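Chitosanase (Bacillus subtilis subsp. subtilis str. 168, PDB 7C6C) hydrolyses internal beta-(1->4) linkages between D-glucosamine units of partly acetylated chitosan, as an endo-acting glycoside hydrolase of family 46. Local coordinates at residues Gly2-Lys8 with Tyr119-Met123; Tyr72-Leu76 with Asn89-Phe93; Asn114-Tyr119 with Tyr141-Ile145. All blocks are in the same frame, centred on the assembly; numbering follows the deposited sequence.

Contact 1 (Gly2-Lys8 with Tyr119-Met123); sequences GLNKDQK and YQPAM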
ATOM      1  N   GLY A   2      -5.272  12.149  11.584  1.00 24.82           N
ATOM      2  CA  GLY A   2      -5.169  11.324  10.395  1.00 23.36           C
ATOM      3  C   GLY A   2      -5.960  11.883   9.229  1.00 21.86           C
ATOM      4  O   GLY A   2      -5.971  13.087   8.991  1.00 24.60           O
ATOM      5  N   LEU A   3      -6.615  10.998   8.488  1.00 17.84           N
ATOM      6  CA  LEU A   3      -7.516  11.381   7.413  1.00 15.66           C
ATOM      7  C   LEU A   3      -8.948  11.257   7.911  1.00 16.40           C
ATOM      8  O   LEU A   3      -9.292  10.282   8.581  1.00 17.23           O
ATOM      9  CB  LEU A   3      -7.292  10.476   6.201  1.00 15.68           C
ATOM     10  CG  LEU A   3      -5.899  10.586   5.584  1.00 14.81           C
ATOM     11  CD1 LEU A   3      -5.685   9.502   4.536  1.00 15.79           C
ATOM     12  CD2 LEU A   3      -5.703  11.974   4.976  1.00 15.66           C
ATOM     13  N   ASN A   4      -9.776  12.255   7.604  1.00 16.24           N
ATOM     14  CA  ASN A   4     -11.187  12.161   7.960  1.00 16.13           C
ATOM     15  C   ASN A   4     -11.876  11.132   7.061  1.00 15.45           C
ATOM     16  O   ASN A   4     -11.257  10.521   6.191  1.00 14.66           O
ATOM     17  CB  ASN A   4     -11.849  13.545   8.002  1.00 16.85           C
ATOM     18  CG  ASN A   4     -12.052  14.168   6.621  1.00 16.61           C
ATOM     19  OD1 ASN A   4     -12.129  13.479   5.606  1.00 15.98           O
ATOM     20  ND2 ASN A   4     -12.172  15.493   6.590  1.00 17.68           N
ATOM     21  N   LYS A   5     -13.177  10.927   7.275  1.00 16.22           N
ATOM     22  CA  LYS A   5     -13.883   9.861   6.565  1.00 16.70           C
ATOM     23  C   LYS A   5     -13.762  10.012   5.052  1.00 14.51           C
ATOM     24  O   LYS A   5     -13.400   9.061   4.351  1.00 14.08           O
ATOM     25  CB  LYS A   5     -15.348   9.833   6.991  1.00 18.53           C
ATOM     26  CG  LYS A   5     -16.165   8.729   6.354  1.00 21.26           C
ATOM     27  CD  LYS A   5     -17.522   8.642   7.037  1.00 24.30           C
ATOM     28  CE  LYS A   5     -18.320   7.439   6.572  1.00 27.51           C
ATOM     29  NZ  LYS A   5     -18.865   7.620   5.200  1.00 29.52           N
ATOM     30  N   ASP A   6     -14.071  11.200   4.527  1.00 14.19           N
ATOM     31  CA  ASP A   6     -14.006  11.402   3.083  1.00 13.86           C
ATOM     32  C   ASP A   6     -12.574  11.334   2.573  1.00 11.98           C
ATOM     33  O   ASP A   6     -12.310  10.721   1.531  1.00 12.45           O
ATOM     34  CB  ASP A   6     -14.617  12.749   2.690  1.00 16.19           C
ATOM     35  CG  ASP A   6     -16.118  12.779   2.818  1.00 20.07           C
ATOM     36  OD1 ASP A   6     -16.750  11.709   2.741  1.00 21.72           O
ATOM     37  OD2 ASP A   6     -16.665  13.891   2.962  1.00 21.79           O
ATOM     38  N   GLN A   7     -11.641  11.983   3.271  1.00 12.08           N
ATOM     39  CA  GLN A   7     -10.254  11.987   2.813  1.00 11.67           C
ATOM     40  C   GLN A   7      -9.673  10.583   2.797  1.00 10.84           C
ATOM     41  O   GLN A   7      -8.929  10.223   1.875  1.00 10.81           O
ATOM     42  CB  GLN A   7      -9.397  12.879   3.705  1.00 12.74           C
ATOM     43  CG  GLN A   7      -9.772  14.342   3.658  1.00 13.14           C
ATOM     44  CD  GLN A   7      -9.233  15.122   4.839  1.00 13.63           C
ATOM     45  OE1 GLN A   7      -8.942  14.562   5.905  1.00 14.47           O
ATOM     46  NE2 GLN A   7      -9.115  16.426   4.662  1.00 13.70           N
ATOM     47  N   LYS A   8      -9.983   9.784   3.826  1.00 11.59           N
ATOM     48  CA  LYS A   8      -9.462   8.423   3.891  0.50 11.31           C
ATOM     49  C   LYS A   8     -10.011   7.578   2.750  1.00 10.92           C
ATOM     50  O   LYS A   8      -9.273   6.803   2.128  1.00 10.85           O
ATOM     51  CB  LYS A   8      -9.803   7.794   5.244  0.50 11.90           C
ATOM     52  CG  LYS A   8      -9.071   6.490   5.536  0.50 11.60           C
ATOM     53  CD  LYS A   8      -9.287   6.058   6.985  0.50 12.35           C
ATOM     54  CE  LYS A   8      -8.585   4.743   7.309  0.50 12.10           C
ATOM     55  NZ  LYS A   8      -9.303   3.554   6.778  0.50 11.85           N
ATOM     56  N   TYR A 119      -2.301   1.731   7.715  1.00 11.20           N
ATOM     57  CA  TYR A 119      -2.885   3.045   7.965  1.00 11.63           C
ATOM     58  C   TYR A 119      -2.331   3.683   9.232  1.00 12.30           C
ATOM     59  O   TYR A 119      -1.867   4.828   9.200  1.00 12.86           O
ATOM     60  CB  TYR A 119      -4.404   2.982   8.023  1.00 12.02           C
ATOM     61  CG  TYR A 119      -5.013   4.340   8.283  1.00 12.34           C
ATOM     62  CD1 TYR A 119      -4.895   5.367   7.349  1.00 12.47           C
ATOM     63  CD2 TYR A 119      -5.679   4.611   9.470  1.00 13.08           C
ATOM     64  CE1 TYR A 119      -5.436   6.618   7.590  1.00 13.13           C
ATOM     65  CE2 TYR A 119      -6.229   5.864   9.717  1.00 13.69           C
ATOM     66  CZ  TYR A 119      -6.106   6.859   8.769  1.00 14.10           C
ATOM     67  OH  TYR A 119      -6.642   8.104   8.991  1.00 16.60           O
ATOM     68  N   GLN A 120      -2.395   2.977  10.367  1.00 13.59           N
ATOM     69  CA  GLN A 120      -1.906   3.582  11.606  1.00 15.02           C
ATOM     70  C   GLN A 120      -0.420   3.898  11.548  1.00 15.20           C
ATOM     71  O   GLN A 120      -0.034   5.012  11.942  1.00 15.43           O
ATOM     72  CB  GLN A 120      -2.301   2.755  12.835  1.00 16.62           C
ATOM     73  CG  GLN A 120      -3.799   2.592  13.036  1.00 19.14           C
ATOM     74  CD  GLN A 120      -4.526   3.903  13.246  1.00 22.29           C
ATOM     75  OE1 GLN A 120      -3.946   4.885  13.707  1.00 23.97           O
ATOM     76  NE2 GLN A 120      -5.811   3.919  12.917  1.00 22.90           N
ATOM     77  N   PRO A 121       0.456   3.011  11.067  1.00 14.77           N
ATOM     78  CA  PRO A 121       1.865   3.411  10.931  1.00 15.19           C
ATOM     79  C   PRO A 121       2.071   4.591   9.997  1.00 14.36           C
ATOM     80  O   PRO A 121       2.920   5.449  10.268  1.00 15.66           O
ATOM     81  CB  PRO A 121       2.541   2.126  10.439  1.00 15.83           C
ATOM     82  CG  PRO A 121       1.691   1.038  11.018  1.00 16.08           C
ATOM     83  CD  PRO A 121       0.290   1.556  10.882  1.00 15.03           C
ATOM     84  N   ALA A 122       1.303   4.678   8.907  1.00 13.50           N
ATOM     85  CA  ALA A 122       1.426   5.833   8.024  1.00 13.25           C
ATOM     86  C   ALA A 122       1.047   7.120   8.741  1.00 13.46           C
ATOM     87  O   ALA A 122       1.715   8.148   8.575  1.00 14.60           O
ATOM     88  CB  ALA A 122       0.565   5.649   6.776  1.00 13.49           C
ATOM     89  N   MET A 123      -0.033   7.093   9.527  1.00 13.56           N
ATOM     90  CA  MET A 123      -0.445   8.303  10.237  1.00 14.08           C
ATOM     91  C   MET A 123       0.531   8.658  11.353  1.00 15.83           C
ATOM     92  O   MET A 123       0.753   9.846  11.622  1.00 16.73           O
ATOM     93  CB  MET A 123      -1.872   8.165  10.780  1.00 14.29           C
ATOM     94  CG  MET A 123      -2.956   7.985   9.718  1.00 14.45           C
ATOM     95  SD  MET A 123      -2.965   9.234   8.404  1.00 14.94           S
ATOM     96  CE  MET A 123      -2.103   8.374   7.087  1.00 15.97           C
TER
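Gly-2 and Leu-3 form the lead-in to helix 5-20 and pass beside helix 104-128, closest in backbone at Gly-2 CA, which lies 5.6 Å from Met-123 CA. The ring of Tyr-119 carries most of the contact. Its chi1 of 180° sets CG opposite the backbone N and sends the phenol toward the lead-in, where Leu-3 N donates to Tyr-119 OH at 2.9 Å. This bond is nearly straight (168°), and Leu-3 N meets the ring system at its edge. Glycine suits position 2 because a CB there would point toward helix 104-128 and run into Tyr-119 OH; without one, Gly-2 CA settles 3.6 Å from Met-123 SD.

The two faces of the tyrosine are filled differently. Lys-8 CE sits over the centre of one face, 3.4 Å from the centroid of the Tyr-119 ring, and the methylene chain crosses the ring at a slant. The bend at chi4 (-77°) lifts NZ off beyond CE, farther from the ring but still over its face, a cation-pi contact. Lys-8 has a second deposited conformer; in the one described NZ also has a salt bridge to Glu-12. The opposite face is covered near its rim by CG of Met-123, one helical turn on. Leu-3 lays CG against Met-123 SD at 4.3 Å and also touches Ala-134 and Arg-137 of helix 134-147.

Asn-4 is the N-cap of helix 5-20. Gln-7 N donates to Asn-4 OD1 at 2.8 Å and Asn-4 N to Gln-7 OE1 at 3.0 Å, a capping box closing the first turn, where Lys-8 N bonds to Asn-4 O. The positive charge on NZ probably polarises the CE hydrogens, suiting them to the electron-rich face, while Glu-12 meets the charge itself and the hydroxyl takes the Leu-3 N-H.

Contact 2 (Tyr72-Leu76 with Asn89-Phe93); sequences YLPEL and NLKGF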
ATOM      1  N   TYR A  72      -4.248 -23.560   5.125  1.00  8.90           N
ATOM      2  CA  TYR A  72      -3.070 -22.950   4.533  1.00  8.91           C
ATOM      3  C   TYR A  72      -2.151 -22.316   5.563  1.00  8.49           C
ATOM      4  O   TYR A  72      -1.049 -21.899   5.204  1.00  8.64           O
ATOM      5  CB  TYR A  72      -3.467 -21.907   3.485  1.00  9.26           C
ATOM      6  CG  TYR A  72      -4.238 -22.514   2.342  1.00  9.13           C
ATOM      7  CD1 TYR A  72      -3.591 -23.263   1.366  1.00  9.88           C
ATOM      8  CD2 TYR A  72      -5.611 -22.365   2.250  1.00 10.23           C
ATOM      9  CE1 TYR A  72      -4.291 -23.834   0.319  1.00 10.47           C
ATOM     10  CE2 TYR A  72      -6.323 -22.935   1.215  1.00 10.69           C
ATOM     11  CZ  TYR A  72      -5.663 -23.666   0.253  1.00 10.32           C
ATOM     12  OH  TYR A  72      -6.381 -24.228  -0.771  1.00 10.95           O
ATOM     13  N   LEU A  73      -2.573 -22.213   6.825  1.00  8.74           N
ATOM     14  CA  LEU A  73      -1.732 -21.555   7.827  1.00  8.67           C
ATOM     15  C   LEU A  73      -0.341 -22.159   7.950  1.00  8.70           C
ATOM     16  O   LEU A  73       0.630 -21.388   8.032  1.00  8.91           O
ATOM     17  CB  LEU A  73      -2.446 -21.485   9.182  1.00  9.28           C
ATOM     18  CG  LEU A  73      -3.523 -20.408   9.289  1.00  9.48           C
ATOM     19  CD1 LEU A  73      -4.354 -20.596  10.542  1.00 10.27           C
ATOM     20  CD2 LEU A  73      -2.897 -19.021   9.267  1.00 10.29           C
ATOM     21  N   PRO A  74      -0.154 -23.484   7.997  1.00  8.94           N
ATOM     22  CA  PRO A  74       1.223 -23.992   8.144  1.00  9.29           C
ATOM     23  C   PRO A  74       2.137 -23.556   7.013  1.00  8.94           C
ATOM     24  O   PRO A  74       3.279 -23.144   7.260  1.00  9.72           O
ATOM     25  CB  PRO A  74       1.034 -25.514   8.220  1.00 10.99           C
ATOM     26  CG  PRO A  74      -0.354 -25.682   8.793  1.00 11.26           C
ATOM     27  CD  PRO A  74      -1.151 -24.560   8.161  1.00 10.49           C
ATOM     28  N   GLU A  75       1.657 -23.608   5.766  1.00  9.39           N
ATOM     29  CA  GLU A  75       2.487 -23.167   4.655  1.00  8.63           C
ATOM     30  C   GLU A  75       2.678 -21.652   4.672  1.00  8.05           C
ATOM     31  O   GLU A  75       3.791 -21.163   4.451  1.00  8.08           O
ATOM     32  CB  GLU A  75       1.899 -23.629   3.323  1.00  9.55           C
ATOM     33  CG  GLU A  75       2.693 -23.180   2.100  1.00  9.80           C
ATOM     34  CD  GLU A  75       4.078 -23.810   1.985  1.00 11.71           C
ATOM     35  OE1 GLU A  75       4.412 -24.754   2.735  1.00 14.32           O
ATOM     36  OE2 GLU A  75       4.840 -23.367   1.106  1.00 11.66           O
ATOM     37  N   LEU A  76       1.613 -20.885   4.931  1.00  8.29           N
ATOM     38  CA  LEU A  76       1.773 -19.437   5.017  1.00  7.94           C
ATOM     39  C   LEU A  76       2.783 -19.067   6.094  1.00  7.51           C
ATOM     40  O   LEU A  76       3.572 -18.129   5.929  1.00  7.98           O
ATOM     41  CB  LEU A  76       0.433 -18.767   5.297  1.00  8.54           C
ATOM     42  CG  LEU A  76      -0.589 -18.866   4.166  1.00  8.73           C
ATOM     43  CD1 LEU A  76      -1.959 -18.456   4.686  1.00 10.13           C
ATOM     44  CD2 LEU A  76      -0.181 -17.996   2.957  1.00  9.93           C
ATOM     45  N   ASN A  89       3.125 -24.781  -2.991  1.00 10.64           N
ATOM     46  CA  ASN A  89       2.441 -25.521  -1.937  1.00 11.44           C
ATOM     47  C   ASN A  89       1.202 -24.785  -1.443  1.00 10.12           C
ATOM     48  O   ASN A  89       0.806 -24.943  -0.286  1.00 11.60           O
ATOM     49  CB  ASN A  89       3.363 -25.816  -0.754  1.00 14.15           C
ATOM     50  CG  ASN A  89       4.472 -26.770  -1.092  1.00 19.43           C
ATOM     51  OD1 ASN A  89       4.245 -27.825  -1.679  1.00 19.55           O
ATOM     52  ND2 ASN A  89       5.685 -26.423  -0.684  1.00 23.48           N
ATOM     53  N   LEU A  90       0.587 -23.978  -2.304  1.00 10.59           N
ATOM     54  CA  LEU A  90      -0.620 -23.227  -1.987  1.00 10.42           C
ATOM     55  C   LEU A  90      -1.751 -23.556  -2.960  1.00 10.65           C
ATOM     56  O   LEU A  90      -2.554 -22.695  -3.314  1.00 10.81           O
ATOM     57  CB  LEU A  90      -0.348 -21.726  -1.949  1.00 10.04           C
ATOM     58  CG  LEU A  90       0.480 -21.213  -0.767  1.00  9.69           C
ATOM     59  CD1 LEU A  90       0.788 -19.738  -0.956  1.00  9.87           C
ATOM     60  CD2 LEU A  90      -0.208 -21.466   0.573  1.00 10.29           C
ATOM     61  N   LYS A  91      -1.851 -24.812  -3.384  1.00 12.62           N
ATOM     62  CA  LYS A  91      -2.894 -25.187  -4.326  1.00 13.42           C
ATOM     63  C   LYS A  91      -4.272 -24.882  -3.754  1.00 12.15           C
ATOM     64  O   LYS A  91      -4.591 -25.263  -2.625  1.00 12.81           O
ATOM     65  CB  LYS A  91      -2.797 -26.676  -4.661  1.00 17.08           C
ATOM     66  CG  LYS A  91      -3.834 -27.142  -5.681  1.00 20.73           C
ATOM     67  CD  LYS A  91      -3.623 -28.595  -6.079  1.00 24.25           C
ATOM     68  CE  LYS A  91      -3.761 -29.524  -4.891  1.00 27.09           C
ATOM     69  NZ  LYS A  91      -4.992 -29.234  -4.100  1.00 29.44           N
ATOM     70  N   GLY A  92      -5.090 -24.183  -4.539  1.00 11.51           N
ATOM     71  CA  GLY A  92      -6.422 -23.808  -4.121  1.00 11.53           C
ATOM     72  C   GLY A  92      -6.506 -22.515  -3.338  1.00 10.64           C
ATOM     73  O   GLY A  92      -7.612 -21.992  -3.157  1.00 10.66           O
ATOM     74  N   PHE A  93      -5.375 -21.978  -2.877  1.00  9.53           N
ATOM     75  CA  PHE A  93      -5.404 -20.786  -2.034  1.00  9.48           C
ATOM     76  C   PHE A  93      -5.956 -19.575  -2.785  1.00  9.25           C
ATOM     77  O   PHE A  93      -6.793 -18.835  -2.261  1.00  9.72           O
ATOM     78  CB  PHE A  93      -3.993 -20.522  -1.512  1.00  9.28           C
ATOM     79  CG  PHE A  93      -3.825 -19.216  -0.794  1.00  9.18           C
ATOM     80  CD1 PHE A  93      -4.184 -19.083   0.541  1.00 10.56           C
ATOM     81  CD2 PHE A  93      -3.252 -18.128  -1.439  1.00 10.23           C
ATOM     82  CE1 PHE A  93      -3.993 -17.873   1.203  1.00 11.65           C
ATOM     83  CE2 PHE A  93      -3.068 -16.928  -0.789  1.00 12.58           C
ATOM     84  CZ  PHE A  93      -3.437 -16.802   0.527  1.00 12.49           C
TER
HETATM   85  O   HOH W   1       4.033 -22.476  -1.413  1.00 10.35           O
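Tyr-72 and Phe-93 meet as a T-shaped pair, the edge of the phenylalanine directed at the face of the tyrosine, with centroids 5.5 Å apart and planes at 73°. Phe-93 CB lies over the same tyrosine ring toward its rim, 3.8 Å from Tyr-72 CE1, so one residue covers the face with both its ring edge and its methylene. The next carbon along the same edge, Phe-93 CE1, meets Leu-76 CD1 at 4.1 Å.

At the rim of its ring Tyr-72 turns polar. Tyr-72 OH donates to Lys-91 O at 2.8 Å, approaching from somewhat above the carbonyl plane. A tyrosine suits this place because its ring packs on Leu-90 and Phe-93 while its para hydroxyl reaches the loop backbone. Gly-92, the N-cap of helix 93-99, has to be small: at its backbone angles a CB would jam against the carbonyl O of Lys-91, and it would also hit Tyr-72 OH. Leu-90 slants across Tyr-72, its CD2 3.9 Å from Tyr-72 CD1, and the same methyl packs on Glu-75 CG.

Glu-75 and Asn-89 cross at about a right angle, carboxylate and amide planes 78° apart. A bend at chi2 (67°) turns the carboxylate so that Glu-75 OE2 lies 3.4 Å from Asn-89 CB. A water donates to Glu-75 OE2 at 2.8 Å and accepts from Asn-89 N at 2.9 Å, while OE1 forms a salt bridge with Arg-78.

Helix 73-82 is thus joined to the loop that leads into helix 93-99, and Leu-90 and Phe-93 go on to touch Tyr-39 and Cys-41 of strand 39-41. The chemistry grades from aromatic and aliphatic packing inside to a carboxylate shared by an arginine and a water outside, which should favour a charged Glu-75.

Contact 3 (Asn114-Tyr119 with Tyr141-Ile145); sequences NDHLYY and YDTVI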
ATOM      1  N   ASN A 114      -4.936  -4.210   7.552  1.00 10.45           N
ATOM      2  CA  ASN A 114      -4.561  -2.972   6.877  1.00 10.64           C
ATOM      3  C   ASN A 114      -4.433  -1.824   7.863  1.00 10.45           C
ATOM      4  O   ASN A 114      -3.505  -1.011   7.771  1.00 10.62           O
ATOM      5  CB  ASN A 114      -5.589  -2.622   5.808  1.00 11.04           C
ATOM      6  CG  ASN A 114      -5.272  -1.310   5.136  1.00 11.06           C
ATOM      7  OD1 ASN A 114      -4.309  -1.220   4.376  1.00 12.10           O
ATOM      8  ND2 ASN A 114      -6.055  -0.273   5.432  1.00 11.82           N
ATOM      9  N   ASP A 115      -5.366  -1.733   8.812  1.00 10.99           N
ATOM     10  CA  ASP A 115      -5.319  -0.641   9.774  1.00 11.82           C
ATOM     11  C   ASP A 115      -4.068  -0.738  10.637  1.00 12.16           C
ATOM     12  O   ASP A 115      -3.379   0.263  10.879  1.00 13.16           O
ATOM     13  CB  ASP A 115      -6.583  -0.674  10.633  1.00 14.11           C
ATOM     14  CG  ASP A 115      -6.665   0.487  11.587  1.00 16.39           C
ATOM     15  OD1 ASP A 115      -6.735   1.638  11.111  1.00 16.46           O
ATOM     16  OD2 ASP A 115      -6.662   0.249  12.811  1.00 19.74           O
ATOM     17  N   HIS A 116      -3.750  -1.948  11.092  1.00 11.89           N
ATOM     18  CA  HIS A 116      -2.652  -2.141  12.027  1.00 12.89           C
ATOM     19  C   HIS A 116      -1.295  -2.035  11.342  1.00 12.37           C
ATOM     20  O   HIS A 116      -0.352  -1.483  11.921  1.00 13.65           O
ATOM     21  CB  HIS A 116      -2.805  -3.507  12.692  1.00 15.47           C
ATOM     22  CG  HIS A 116      -1.739  -3.819  13.692  1.00 19.34           C
ATOM     23  ND1 HIS A 116      -1.568  -3.094  14.853  1.00 22.04           N
ATOM     24  CD2 HIS A 116      -0.786  -4.781  13.706  1.00 20.93           C
ATOM     25  CE1 HIS A 116      -0.560  -3.600  15.540  1.00 22.24           C
ATOM     26  NE2 HIS A 116      -0.063  -4.621  14.864  1.00 22.62           N
ATOM     27  N   LEU A 117      -1.170  -2.561  10.123  1.00 11.58           N
ATOM     28  CA  LEU A 117       0.127  -2.605   9.456  1.00 12.07           C
ATOM     29  C   LEU A 117       0.407  -1.385   8.596  1.00 11.70           C
ATOM     30  O   LEU A 117       1.575  -1.035   8.401  1.00 13.07           O
ATOM     31  CB  LEU A 117       0.228  -3.839   8.554  1.00 12.20           C
ATOM     32  CG  LEU A 117       0.217  -5.214   9.227  1.00 13.77           C
ATOM     33  CD1 LEU A 117       0.586  -6.278   8.211  1.00 14.14           C
ATOM     34  CD2 LEU A 117       1.158  -5.266  10.420  1.00 16.40           C
ATOM     35  N   TYR A 118      -0.619  -0.736   8.053  1.00 11.20           N
ATOM     36  CA  TYR A 118      -0.405   0.302   7.051  0.50 11.10           C
ATOM     37  C   TYR A 118      -0.995   1.648   7.454  1.00 11.40           C
ATOM     38  O   TYR A 118      -0.256   2.630   7.540  1.00 12.10           O
ATOM     39  CB  TYR A 118      -0.887  -0.151   5.658  0.50 10.65           C
ATOM     40  CG  TYR A 118      -0.512  -1.579   5.303  0.50  9.71           C
ATOM     41  CD1 TYR A 118       0.815  -2.007   5.325  0.50 10.64           C
ATOM     42  CD2 TYR A 118      -1.487  -2.504   4.956  0.50  9.18           C
ATOM     43  CE1 TYR A 118       1.152  -3.324   5.010  0.50 10.35           C
ATOM     44  CE2 TYR A 118      -1.157  -3.812   4.646  0.50 10.09           C
ATOM     45  CZ  TYR A 118       0.156  -4.217   4.670  0.50 10.49           C
ATOM     46  OH  TYR A 118       0.455  -5.519   4.348  0.50 10.94           O
ATOM     47  N   TYR A 119      -2.301   1.731   7.715  1.00 11.20           N
ATOM     48  CA  TYR A 119      -2.885   3.045   7.965  1.00 11.63           C
ATOM     49  C   TYR A 119      -2.331   3.683   9.232  1.00 12.30           C
ATOM     50  O   TYR A 119      -1.867   4.828   9.200  1.00 12.86           O
ATOM     51  CB  TYR A 119      -4.404   2.982   8.023  1.00 12.02           C
ATOM     52  CG  TYR A 119      -5.013   4.340   8.283  1.00 12.34           C
ATOM     53  CD1 TYR A 119      -4.895   5.367   7.349  1.00 12.47           C
ATOM     54  CD2 TYR A 119      -5.679   4.611   9.470  1.00 13.08           C
ATOM     55  CE1 TYR A 119      -5.436   6.618   7.590  1.00 13.13           C
ATOM     56  CE2 TYR A 119      -6.229   5.864   9.717  1.00 13.69           C
ATOM     57  CZ  TYR A 119      -6.106   6.859   8.769  1.00 14.10           C
ATOM     58  OH  TYR A 119      -6.642   8.104   8.991  1.00 16.60           O
ATOM     59  N   TYR A 141       0.247   7.036   3.197  1.00 10.74           N
ATOM     60  CA  TYR A 141      -0.560   5.822   3.274  1.00 10.70           C
ATOM     61  C   TYR A 141      -0.317   4.932   2.057  1.00 10.72           C
ATOM     62  O   TYR A 141      -0.062   3.728   2.189  1.00 11.07           O
ATOM     63  CB  TYR A 141      -2.023   6.261   3.374  1.00 10.81           C
ATOM     64  CG  TYR A 141      -3.093   5.233   3.679  1.00 10.19           C
ATOM     65  CD1 TYR A 141      -2.796   3.931   4.068  1.00 10.43           C
ATOM     66  CD2 TYR A 141      -4.433   5.594   3.581  1.00 10.40           C
ATOM     67  CE1 TYR A 141      -3.808   3.022   4.347  1.00 10.37           C
ATOM     68  CE2 TYR A 141      -5.441   4.704   3.853  1.00 10.50           C
ATOM     69  CZ  TYR A 141      -5.126   3.418   4.234  1.00 10.15           C
ATOM     70  OH  TYR A 141      -6.131   2.523   4.521  1.00 10.79           O
ATOM     71  N   ASP A 142      -0.371   5.514   0.856  1.00 10.25           N
ATOM     72  CA  ASP A 142      -0.105   4.733  -0.347  1.00 10.03           C
ATOM     73  C   ASP A 142       1.318   4.188  -0.339  1.00 10.29           C
ATOM     74  O   ASP A 142       1.561   3.049  -0.762  1.00 10.92           O
ATOM     75  CB  ASP A 142      -0.321   5.585  -1.593  1.00 10.16           C
ATOM     76  CG  ASP A 142      -0.166   4.779  -2.857  1.00 10.24           C
ATOM     77  OD1 ASP A 142      -1.027   3.913  -3.100  1.00 10.25           O
ATOM     78  OD2 ASP A 142       0.829   4.986  -3.585  1.00 10.73           O
ATOM     79  N   THR A 143       2.272   4.990   0.142  1.00 10.18           N
ATOM     80  CA  THR A 143       3.670   4.576   0.128  1.00 11.07           C
ATOM     81  C   THR A 143       3.894   3.353   1.006  1.00 11.30           C
ATOM     82  O   THR A 143       4.569   2.403   0.597  1.00 11.45           O
ATOM     83  CB  THR A 143       4.571   5.730   0.578  1.00 11.62           C
ATOM     84  OG1 THR A 143       4.417   6.832  -0.322  1.00 12.10           O
ATOM     85  CG2 THR A 143       6.037   5.308   0.579  1.00 12.28           C
ATOM     86  N   VAL A 144       3.338   3.352   2.219  1.00 11.52           N
ATOM     87  CA  VAL A 144       3.597   2.212   3.094  1.00 11.97           C
ATOM     88  C   VAL A 144       2.962   0.944   2.538  1.00 11.68           C
ATOM     89  O   VAL A 144       3.506  -0.153   2.703  1.00 12.17           O
ATOM     90  CB  VAL A 144       3.210   2.510   4.559  1.00 12.74           C
ATOM     91  CG1 VAL A 144       1.705   2.496   4.754  1.00 13.42           C
ATOM     92  CG2 VAL A 144       3.870   1.508   5.503  1.00 14.07           C
ATOM     93  N   ILE A 145       1.829   1.070   1.847  1.00 11.34           N
ATOM     94  CA  ILE A 145       1.189  -0.104   1.267  1.00 11.62           C
ATOM     95  C   ILE A 145       2.085  -0.740   0.216  1.00 11.79           C
ATOM     96  O   ILE A 145       2.212  -1.969   0.156  1.00 13.75           O
ATOM     97  CB  ILE A 145      -0.209   0.251   0.726  1.00 12.12           C
ATOM     98  CG1 ILE A 145      -1.187   0.443   1.889  1.00 13.03           C
ATOM     99  CG2 ILE A 145      -0.702  -0.826  -0.232  1.00 12.79           C
ATOM    100  CD1 ILE A 145      -2.486   1.058   1.494  1.00 13.62           C
TER
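The ring of Tyr-141 has Tyr-119 CD1 over the centre of one face and Asn-114 ND2 at its edge, in plane. Tyr-119 presents an edge to that face: centroids are 5.0 Å apart, planes at 60°, and the nearest carbons are Tyr-119 CD1 and Tyr-141 CE2 at 3.6 Å. The ring of Tyr-118 is covered on one face by CB of its neighbour Leu-117, with CG of Asn-114 at its edge.

Asn-114 ND2 donates to Tyr-141 OH at 2.9 Å; the oxygen lies in the amide plane, where the N-H points, and the bond is fairly straight (159°). With CG opposite the backbone N, the asparagine reaches across from its helix to the phenol at about a right angle. An amide suits this buried place because it offers an N-H without a charge. Tyr-141 OH is also hydrogen-bonded to Glu-12 OE2, so an acid and an amide hold it from helices 5-20 and 104-128.

Helices 104-128 and 134-147 are successive in this mainly helical member of the lysozyme clan, and their segments 114-119 and 141-145 cross at 101° with axes 9.3 Å apart. The first is widened by a pi-type turn, where Asn-114 O accepts from Tyr-118 N at 2.9 Å and from Tyr-119 N at 3.0 Å; the two tyrosines that follow each other in sequence both meet the second helix.

Aliphatic residues fill the other half of the crossing. Val-144 CG1 packs 3.8 Å from Tyr-118 CB, and the slim branched side chain lets the backbones come close. Ile-145 CG1 reaches the same CB, crossing Tyr-118 at about a right angle; Tyr-118 is deposited in two conformers. Ile-145 also touches Thr-15 of helix 5-20, and its side chain is about 4 Å from that of Glu-19, the predicted proton donor.

How the contacts relate
Contacts 1 and 3 are buried, touch one another and share Tyr-119 of helix 104-128, whose ring touches helix 5-20 and its lead-in as well as helix 134-147; their centres are 9 Å apart. Contact 3 is the deeper, its centre about 6 Å from the chain's centre, and lies beside the predicted proton donor. Contact 2 sits about 23 Å out, partly buried, on the opposite side of the centre from contact 1 and touching neither of the others. All three use a tyrosine hydroxyl: it accepts from a backbone N-H in contact 1 and from an amide in contact 3, but donates to a carbonyl in contact 2, where a water also bridges the segments.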